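Local coordinates for protein fasciclin-1 (Drosophila melanogaster, PDB 1O70) that acts as a neural cell adhesion molecule, here represented by its third and fourth FAS1 domains, at residues P157-V161 against E294-I300; P53-W58 against I150-L154; I280-K284 against P306-E310. All blocks are in the same frame, centred on the assembly; numbering follows the deposited sequence.

Contact 1. Residues P157-V161 against E294-I300; sequences PYTTV and ECTNGII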
loop_
_atom_site.group_PDB
_atom_site.type_symbol
_atom_site.label_atom_id
_atom_site.label_comp_id
_atom_site.label_asym_id
_atom_site.label_seq_id
_atom_site.Cartn_x
_atom_site.Cartn_y
_atom_site.Cartn_z
ATOM N N PRO A 157 6.424 -5.470 5.484
ATOM C CA PRO A 157 6.969 -5.498 4.126
ATOM C C PRO A 157 8.093 -6.490 3.915
ATOM O O PRO A 157 8.975 -6.639 4.758
ATOM C CB PRO A 157 7.441 -4.063 3.910
ATOM C CG PRO A 157 6.561 -3.262 4.827
ATOM C CD PRO A 157 6.541 -4.119 6.064
ATOM N N TYR A 158 8.055 -7.173 2.778
ATOM C CA TYR A 158 9.105 -8.119 2.443
ATOM C C TYR A 158 9.670 -7.727 1.082
ATOM O O TYR A 158 10.261 -8.543 0.376
ATOM C CB TYR A 158 8.572 -9.562 2.426
ATOM C CG TYR A 158 7.476 -9.856 1.421
ATOM C CD1 TYR A 158 7.783 -10.246 0.113
ATOM C CD2 TYR A 158 6.127 -9.746 1.782
ATOM C CE1 TYR A 158 6.772 -10.524 -0.810
ATOM C CE2 TYR A 158 5.108 -10.015 0.866
ATOM C CZ TYR A 158 5.439 -10.406 -0.427
ATOM O OH TYR A 158 4.444 -10.670 -1.345
ATOM N N THR A 159 9.464 -6.467 0.714
ATOM C CA THR A 159 9.961 -5.949 -0.552
ATOM C C THR A 159 10.398 -4.498 -0.426
ATOM O O THR A 159 9.875 -3.746 0.400
ATOM C CB THR A 159 8.898 -6.012 -1.663
ATOM O OG1 THR A 159 7.763 -5.216 -1.295
ATOM C CG2 THR A 159 8.478 -7.445 -1.905
ATOM N N THR A 160 11.380 -4.122 -1.240
ATOM C CA THR A 160 11.877 -2.756 -1.262
ATOM C C THR A 160 10.902 -1.988 -2.153
ATOM O O THR A 160 10.026 -2.584 -2.792
ATOM C CB THR A 160 13.262 -2.667 -1.925
ATOM O OG1 THR A 160 13.156 -3.078 -3.295
ATOM C CG2 THR A 160 14.257 -3.560 -1.220
ATOM N N VAL A 161 11.053 -0.672 -2.193
ATOM C CA VAL A 161 10.218 0.158 -3.045
ATOM C C VAL A 161 10.208 -0.450 -4.455
ATOM O O VAL A 161 9.148 -0.657 -5.048
ATOM C CB VAL A 161 10.782 1.592 -3.099
ATOM C CG1 VAL A 161 10.067 2.402 -4.165
ATOM C CG2 VAL A 161 10.645 2.250 -1.744
ATOM N N GLU A 294 3.997 0.744 2.984
ATOM C CA GLU A 294 5.334 0.527 3.520
ATOM C C GLU A 294 6.218 -0.458 2.788
ATOM O O GLU A 294 5.746 -1.454 2.247
ATOM C CB GLU A 294 5.251 0.097 4.976
ATOM C CG GLU A 294 5.107 1.234 5.944
ATOM C CD GLU A 294 4.856 0.718 7.338
ATOM O OE1 GLU A 294 5.540 -0.260 7.743
ATOM O OE2 GLU A 294 3.989 1.300 8.027
ATOM N N CYS A 295 7.516 -0.169 2.794
ATOM C CA CYS A 295 8.512 -1.025 2.161
ATOM C C CYS A 295 9.692 -1.209 3.105
ATOM O O CYS A 295 9.718 -0.629 4.190
ATOM C CB CYS A 295 8.993 -0.411 0.854
ATOM S SG CYS A 295 7.705 -0.275 -0.407
ATOM N N THR A 296 10.673 -2.002 2.693
ATOM C CA THR A 296 11.825 -2.264 3.544
ATOM C C THR A 296 12.817 -1.106 3.568
ATOM O O THR A 296 13.529 -0.912 4.555
ATOM C CB THR A 296 12.547 -3.553 3.106
ATOM O OG1 THR A 296 12.930 -3.449 1.726
ATOM C CG2 THR A 296 11.619 -4.761 3.273
ATOM N N ASN A 297 12.848 -0.324 2.491
ATOM C CA ASN A 297 13.752 0.814 2.399
ATOM C C ASN A 297 12.972 2.089 2.139
ATOM O O ASN A 297 13.459 2.982 1.449
ATOM C CB ASN A 297 14.742 0.595 1.263
ATOM C CG ASN A 297 14.060 0.435 -0.062
ATOM O OD1 ASN A 297 12.867 0.146 -0.121
ATOM N ND2 ASN A 297 14.811 0.608 -1.144
ATOM N N GLY A 298 11.762 2.185 2.682
ATOM C CA GLY A 298 10.988 3.388 2.454
ATOM C C GLY A 298 9.491 3.175 2.465
ATOM O O GLY A 298 8.994 2.177 2.978
ATOM N N ILE A 299 8.766 4.124 1.889
ATOM C CA ILE A 299 7.320 4.053 1.849
ATOM C C ILE A 299 6.832 4.589 0.514
ATOM O O ILE A 299 7.437 5.493 -0.060
ATOM C CB ILE A 299 6.707 4.900 2.994
ATOM C CG1 ILE A 299 5.206 4.626 3.121
ATOM C CG2 ILE A 299 6.913 6.376 2.704
ATOM C CD1 ILE A 299 4.587 5.301 4.318
ATOM N N ILE A 300 5.733 4.029 0.027
ATOM C CA ILE A 300 5.142 4.460 -1.231
ATOM C C ILE A 300 3.730 4.993 -1.003
ATOM O O ILE A 300 2.964 4.406 -0.246
ATOM C CB ILE A 300 5.030 3.290 -2.206
ATOM C CG1 ILE A 300 6.403 2.978 -2.809
ATOM C CG2 ILE A 300 3.980 3.598 -3.280
ATOM C CD1 ILE A 300 6.370 1.798 -3.778
HETATM O O HOH W 1 6.391 -3.097 0.350
#
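V161 sends its two methyls to different parts of the hairpin 294-300. CG1 stands anti to the backbone N (chi1 170°) and is thereby aimed at I300, with V161 CG1 3.8 Å from I300 CD1. The other branch meets the hairpin loop, where V161 CG2 lies 4.1 Å from C295 CB and the side chain runs roughly at right angles to that of N297. The same residue is also gripped through its backbone: V161 N donates to a lone pair of N297 OD1 in the carbonyl plane, 2.9 Å away and at an N-H...O angle of 160°. N297 ND2 is bonded to the carbonyls of L187 and N189, so both ends of this amide are held and its orientation is fixed. At the other end of the contact P157 sets CB and CG against the E294-C295 backbone, with P157 CG 3.3 Å from E294 O. Between the two sits T296. Its N donates to T159 O at 3.0 Å, its OG1 adds a weak bond to the same oxygen, and T296 CG2 reaches P157 O at 3.6 Å. A water donates to E294 O and is also hydrogen-bonded to T159 OG1. T160 is the N-cap of helix 161-167, its OG1 bonded to G163 N. The linker thus enters that helix across the turn between strands 284-295 and 298-303, while V161 also rests on Y196 of strand 193-199.

Contact 2. Residues P53-W58 against I150-L154; sequences PSNEAW and IDHVL. With SO4 (sulfate ion), chain D.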
loop_
_atom_site.group_PDB
_atom_site.type_symbol
_atom_site.label_atom_id
_atom_site.label_comp_id
_atom_site.label_asym_id
_atom_site.label_seq_id
_atom_site.Cartn_x
_atom_site.Cartn_y
_atom_site.Cartn_z
ATOM N N PRO A 53 -2.425 -15.418 9.036
ATOM C CA PRO A 53 -1.208 -15.811 8.319
ATOM C C PRO A 53 -0.895 -17.266 8.643
ATOM O O PRO A 53 -1.107 -17.706 9.776
ATOM C CB PRO A 53 -0.138 -14.887 8.901
ATOM C CG PRO A 53 -0.911 -13.689 9.342
ATOM C CD PRO A 53 -2.169 -14.273 9.925
ATOM N N SER A 54 -0.396 -18.010 7.659
ATOM C CA SER A 54 -0.034 -19.408 7.876
ATOM C C SER A 54 1.114 -19.427 8.874
ATOM O O SER A 54 1.769 -18.408 9.082
ATOM C CB SER A 54 0.443 -20.044 6.577
ATOM O OG SER A 54 1.673 -19.459 6.194
ATOM N N ASN A 55 1.367 -20.581 9.486
ATOM C CA ASN A 55 2.456 -20.692 10.451
ATOM C C ASN A 55 3.785 -20.433 9.768
ATOM O O ASN A 55 4.718 -19.902 10.373
ATOM C CB ASN A 55 2.467 -22.082 11.076
ATOM C CG ASN A 55 1.098 -22.517 11.524
ATOM O OD1 ASN A 55 0.235 -22.849 10.705
ATOM N ND2 ASN A 55 0.877 -22.500 12.830
ATOM N N GLU A 56 3.863 -20.819 8.499
ATOM C CA GLU A 56 5.069 -20.631 7.714
ATOM C C GLU A 56 5.258 -19.137 7.468
ATOM O O GLU A 56 6.381 -18.656 7.319
ATOM C CB GLU A 56 4.942 -21.370 6.385
ATOM C CG GLU A 56 6.215 -21.399 5.560
ATOM C CD GLU A 56 6.040 -22.155 4.252
ATOM O OE1 GLU A 56 5.583 -23.329 4.290
ATOM O OE2 GLU A 56 6.373 -21.577 3.186
ATOM N N ALA A 57 4.145 -18.409 7.438
ATOM C CA ALA A 57 4.172 -16.972 7.225
ATOM C C ALA A 57 4.629 -16.251 8.487
ATOM O O ALA A 57 5.271 -15.208 8.419
ATOM C CB ALA A 57 2.788 -16.482 6.819
ATOM N N TRP A 58 4.293 -16.800 9.645
ATOM C CA TRP A 58 4.690 -16.171 10.889
ATOM C C TRP A 58 6.154 -16.422 11.223
ATOM O O TRP A 58 6.707 -15.780 12.106
ATOM C CB TRP A 58 3.831 -16.678 12.033
ATOM C CG TRP A 58 2.539 -15.969 12.175
ATOM C CD1 TRP A 58 1.297 -16.473 11.939
ATOM C CD2 TRP A 58 2.347 -14.641 12.671
ATOM N NE1 TRP A 58 0.339 -15.544 12.266
ATOM C CE2 TRP A 58 0.958 -14.408 12.719
ATOM C CE3 TRP A 58 3.218 -13.618 13.072
ATOM C CZ2 TRP A 58 0.412 -13.204 13.176
ATOM C CZ3 TRP A 58 2.676 -12.415 13.523
ATOM C CH2 TRP A 58 1.285 -12.220 13.569
ATOM N N ILE A 150 -3.519 -16.657 4.792
ATOM C CA ILE A 150 -2.660 -16.010 3.808
ATOM C C ILE A 150 -1.212 -16.414 4.034
ATOM O O ILE A 150 -0.830 -16.787 5.144
ATOM C CB ILE A 150 -2.795 -14.470 3.850
ATOM C CG1 ILE A 150 -2.410 -13.929 5.234
ATOM C CG2 ILE A 150 -4.219 -14.071 3.490
ATOM C CD1 ILE A 150 -2.569 -12.411 5.354
ATOM N N ASP A 151 -0.413 -16.338 2.973
ATOM C CA ASP A 151 0.978 -16.755 3.044
ATOM C C ASP A 151 1.987 -15.711 3.480
ATOM O O ASP A 151 3.187 -15.977 3.476
ATOM C CB ASP A 151 1.410 -17.348 1.703
ATOM C CG ASP A 151 1.238 -16.381 0.553
ATOM O OD1 ASP A 151 0.898 -15.194 0.784
ATOM O OD2 ASP A 151 1.452 -16.825 -0.592
ATOM N N HIS A 152 1.519 -14.522 3.835
ATOM C CA HIS A 152 2.418 -13.480 4.315
ATOM C C HIS A 152 1.699 -12.742 5.397
ATOM O O HIS A 152 0.472 -12.721 5.423
ATOM C CB HIS A 152 2.803 -12.481 3.226
ATOM C CG HIS A 152 3.820 -13.002 2.266
ATOM N ND1 HIS A 152 3.479 -13.618 1.081
ATOM C CD2 HIS A 152 5.173 -13.024 2.327
ATOM C CE1 HIS A 152 4.577 -13.993 0.450
ATOM N NE2 HIS A 152 5.620 -13.645 1.184
ATOM N N VAL A 153 2.469 -12.145 6.294
ATOM C CA VAL A 153 1.904 -11.385 7.385
ATOM C C VAL A 153 1.773 -9.938 6.926
ATOM O O VAL A 153 2.766 -9.289 6.583
ATOM C CB VAL A 153 2.808 -11.460 8.619
ATOM C CG1 VAL A 153 2.136 -10.780 9.787
ATOM C CG2 VAL A 153 3.132 -12.918 8.947
ATOM N N LEU A 154 0.545 -9.435 6.907
ATOM C CA LEU A 154 0.315 -8.062 6.482
ATOM C C LEU A 154 1.016 -7.108 7.451
ATOM O O LEU A 154 1.310 -7.472 8.594
ATOM C CB LEU A 154 -1.188 -7.761 6.432
ATOM C CG LEU A 154 -2.037 -8.641 5.509
ATOM C CD1 LEU A 154 -3.499 -8.218 5.588
ATOM C CD2 LEU A 154 -1.528 -8.542 4.083
HETATM S S SO4 D . 4.601 -22.332 15.885
HETATM O O1 SO4 D . 3.736 -22.091 14.710
HETATM O O2 SO4 D . 5.249 -23.650 15.769
HETATM O O3 SO4 D . 5.624 -21.273 15.962
HETATM O O4 SO4 D . 3.782 -22.296 17.115
#
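Over one face of the W58 indole lies V153, whose CG1 stands 4.3 Å from the centroid of the six-membered ring, 18° off the normal, a CH-pi contact. V153 CG2 sits above the same face, nearer its rim. A chi1 of -174° carries V153 CG1 away from its own backbone N and onto the indole, and CG2, beside that N, is left to meet P53 CB at 3.8 Å. The other flat group, the H152 imidazole, stacks on Y158. H152 ND1 donates to D151 OD1 at 3.0 Å, coming from well above the carboxylate plane; the same oxygen accepts from T134 N, so two bonds hold it.

The backbones meet through S54 N, which donates to I150 O at 2.8 Å with an N-H...O angle of 155°. S54 then caps the helix that follows, its OG accepting from A57 N at 3.0 Å. A57 turns its methyl toward the 150-154 loop, with A57 CB 3.4 Å from D151 O. Away from the interface, N55 ND2 makes a weak bond to a sulfate, probably from the crystallisation liquor, that R25 and K26 also bind.

P53 and I150 form a parallel bridge at the end of strands 48-53 and 145-150. Here the first and last of the main strands of the FAS1 fold lie side by side, one leading straight into a capped helix, the other into the linker.

Contact 3. Residues I280-K284 against P306-E310; sequences IWNYK and PLLEE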
loop_
_atom_site.group_PDB
_atom_site.type_symbol
_atom_site.label_atom_id
_atom_site.label_comp_id
_atom_site.label_asym_id
_atom_site.label_seq_id
_atom_site.Cartn_x
_atom_site.Cartn_y
_atom_site.Cartn_z
ATOM N N ILE A 280 -1.691 18.783 -1.997
ATOM C CA ILE A 280 -1.817 20.049 -2.681
ATOM C C ILE A 280 -0.427 20.391 -3.176
ATOM O O ILE A 280 0.477 20.667 -2.393
ATOM C CB ILE A 280 -2.352 21.116 -1.713
ATOM C CG1 ILE A 280 -3.768 20.713 -1.270
ATOM C CG2 ILE A 280 -2.357 22.488 -2.381
ATOM C CD1 ILE A 280 -4.319 21.511 -0.114
ATOM N N TRP A 281 -0.259 20.317 -4.485
ATOM C CA TRP A 281 1.007 20.606 -5.135
ATOM C C TRP A 281 0.708 21.728 -6.108
ATOM O O TRP A 281 -0.139 21.570 -6.988
ATOM C CB TRP A 281 1.487 19.382 -5.906
ATOM C CG TRP A 281 2.716 19.617 -6.707
ATOM C CD1 TRP A 281 3.978 19.822 -6.235
ATOM C CD2 TRP A 281 2.808 19.641 -8.139
ATOM N NE1 TRP A 281 4.858 19.963 -7.289
ATOM C CE2 TRP A 281 4.167 19.851 -8.463
ATOM C CE3 TRP A 281 1.876 19.491 -9.173
ATOM C CZ2 TRP A 281 4.613 19.930 -9.780
ATOM C CZ3 TRP A 281 2.323 19.568 -10.492
ATOM C CH2 TRP A 281 3.685 19.781 -10.780
ATOM N N ASN A 282 1.402 22.850 -5.964
ATOM C CA ASN A 282 1.160 23.999 -6.822
ATOM C C ASN A 282 -0.331 24.353 -6.782
ATOM O O ASN A 282 -0.880 24.645 -5.719
ATOM C CB ASN A 282 1.591 23.710 -8.261
ATOM C CG ASN A 282 3.100 23.618 -8.412
ATOM O OD1 ASN A 282 3.851 24.028 -7.524
ATOM N ND2 ASN A 282 3.551 23.089 -9.547
ATOM N N TYR A 283 -0.989 24.320 -7.932
ATOM C CA TYR A 283 -2.407 24.644 -7.976
ATOM C C TYR A 283 -3.276 23.397 -8.134
ATOM O O TYR A 283 -4.487 23.481 -8.364
ATOM C CB TYR A 283 -2.676 25.641 -9.112
ATOM C CG TYR A 283 -2.294 27.072 -8.777
ATOM C CD1 TYR A 283 -2.054 28.010 -9.789
ATOM C CD2 TYR A 283 -2.201 27.496 -7.447
ATOM C CE1 TYR A 283 -1.731 29.337 -9.485
ATOM C CE2 TYR A 283 -1.882 28.816 -7.129
ATOM C CZ TYR A 283 -1.648 29.735 -8.154
ATOM O OH TYR A 283 -1.336 31.047 -7.850
ATOM N N LYS A 284 -2.658 22.234 -7.985
ATOM C CA LYS A 284 -3.392 20.991 -8.121
ATOM C C LYS A 284 -3.688 20.297 -6.788
ATOM O O LYS A 284 -2.976 20.460 -5.795
ATOM C CB LYS A 284 -2.642 20.070 -9.089
ATOM C CG LYS A 284 -2.479 20.726 -10.458
ATOM C CD LYS A 284 -2.419 19.741 -11.617
ATOM C CE LYS A 284 -2.402 20.483 -12.963
ATOM N NZ LYS A 284 -2.446 19.541 -14.134
ATOM N N PRO A 306 -0.427 12.179 -11.486
ATOM C CA PRO A 306 0.990 12.537 -11.357
ATOM C C PRO A 306 1.224 14.035 -11.155
ATOM O O PRO A 306 0.435 14.855 -11.617
ATOM C CB PRO A 306 1.584 12.026 -12.666
ATOM C CG PRO A 306 0.454 12.201 -13.630
ATOM C CD PRO A 306 -0.736 11.727 -12.854
ATOM N N LEU A 307 2.287 14.386 -10.439
ATOM C CA LEU A 307 2.610 15.791 -10.222
ATOM C C LEU A 307 3.049 16.355 -11.573
ATOM O O LEU A 307 4.234 16.337 -11.899
ATOM C CB LEU A 307 3.746 15.917 -9.208
ATOM C CG LEU A 307 3.407 15.327 -7.844
ATOM C CD1 LEU A 307 4.643 15.291 -6.969
ATOM C CD2 LEU A 307 2.295 16.144 -7.195
ATOM N N LEU A 308 2.093 16.845 -12.358
ATOM C CA LEU A 308 2.394 17.377 -13.679
ATOM C C LEU A 308 1.545 18.593 -14.054
ATOM O O LEU A 308 0.336 18.613 -13.823
ATOM C CB LEU A 308 2.206 16.270 -14.724
ATOM C CG LEU A 308 2.918 16.394 -16.075
ATOM C CD1 LEU A 308 4.420 16.406 -15.869
ATOM C CD2 LEU A 308 2.515 15.233 -16.968
ATOM N N GLU A 309 2.194 19.611 -14.616
ATOM C CA GLU A 309 1.530 20.839 -15.068
ATOM C C GLU A 309 1.724 20.848 -16.583
ATOM O O GLU A 309 2.535 20.078 -17.093
ATOM C CB GLU A 309 2.210 22.067 -14.456
ATOM C CG GLU A 309 2.239 22.072 -12.943
ATOM C CD GLU A 309 3.007 23.248 -12.371
ATOM O OE1 GLU A 309 4.231 23.334 -12.608
ATOM O OE2 GLU A 309 2.386 24.086 -11.683
ATOM N N GLU A 310 1.000 21.686 -17.319
ATOM C CA GLU A 310 1.211 21.674 -18.762
ATOM C C GLU A 310 2.441 22.479 -19.164
ATOM O O GLU A 310 2.628 22.793 -20.335
ATOM C CB GLU A 310 -0.022 22.168 -19.524
ATOM C CG GLU A 310 -0.415 23.601 -19.290
ATOM C CD GLU A 310 -1.527 24.042 -20.229
ATOM O OE1 GLU A 310 -2.587 23.372 -20.262
ATOM O OE2 GLU A 310 -1.337 25.054 -20.938
#
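W281 lies against L307 and E309, and the apolar part of the contact gathers round its indole. L307 CB stands over the centre of the six-membered ring, 3.8 Å from the centroid of W281, as a CH-pi contact, while L307 CD2 closes on W281 CG at 3.5 Å. With chi1 at 175° the indole extends opposite the backbone N of W281, which brings it to these partners. E309 CG approaches the far end of the ring obliquely, 3.5 Å from W281 CH2.

The polar part rests on K284. Its chain, extended beyond CG, carries K284 NZ to L308 O at 2.9 Å, in the carbonyl plane; that same oxygen lies at the indole edge. L307, the centre of an inverse gamma turn, is tied on both sides: its N to H234 NE2 and its O to R233 NH1.

Backbone bonds shape the first segment. W281 to K284 make a type II' turn, with K284 N donating to W281 O at 2.8 Å.

This hairpin tip joins strands 276-281 and 284-295. W281 and L307 both pack on L266 of strand 265-273, and P306 rests on helix 201-210, so the chain following strand 298-303 is pinned between sheet and helix.

Contact 2 belongs to the third FAS1 domain and closes before contact 1 opens; their centres are 18 Å apart, and they touch through H152 and Y158. Contact 1 then lays the chain leaving the first domain against the turn between strands 284-295 and 298-303, consistent with a role in setting how the two domains sit together. Contact 3 lies in the fourth domain, its centre about 25 Å from that of contact 1; their segments alternate along the chain, and both reach the same sheet. Contacts 2 and 3, with centres about 40 Å apart, lie in domains whose sheets have the same strand order, with 48-53 beside 145-150 and 193-199 beside 298-303 as parallel neighbours.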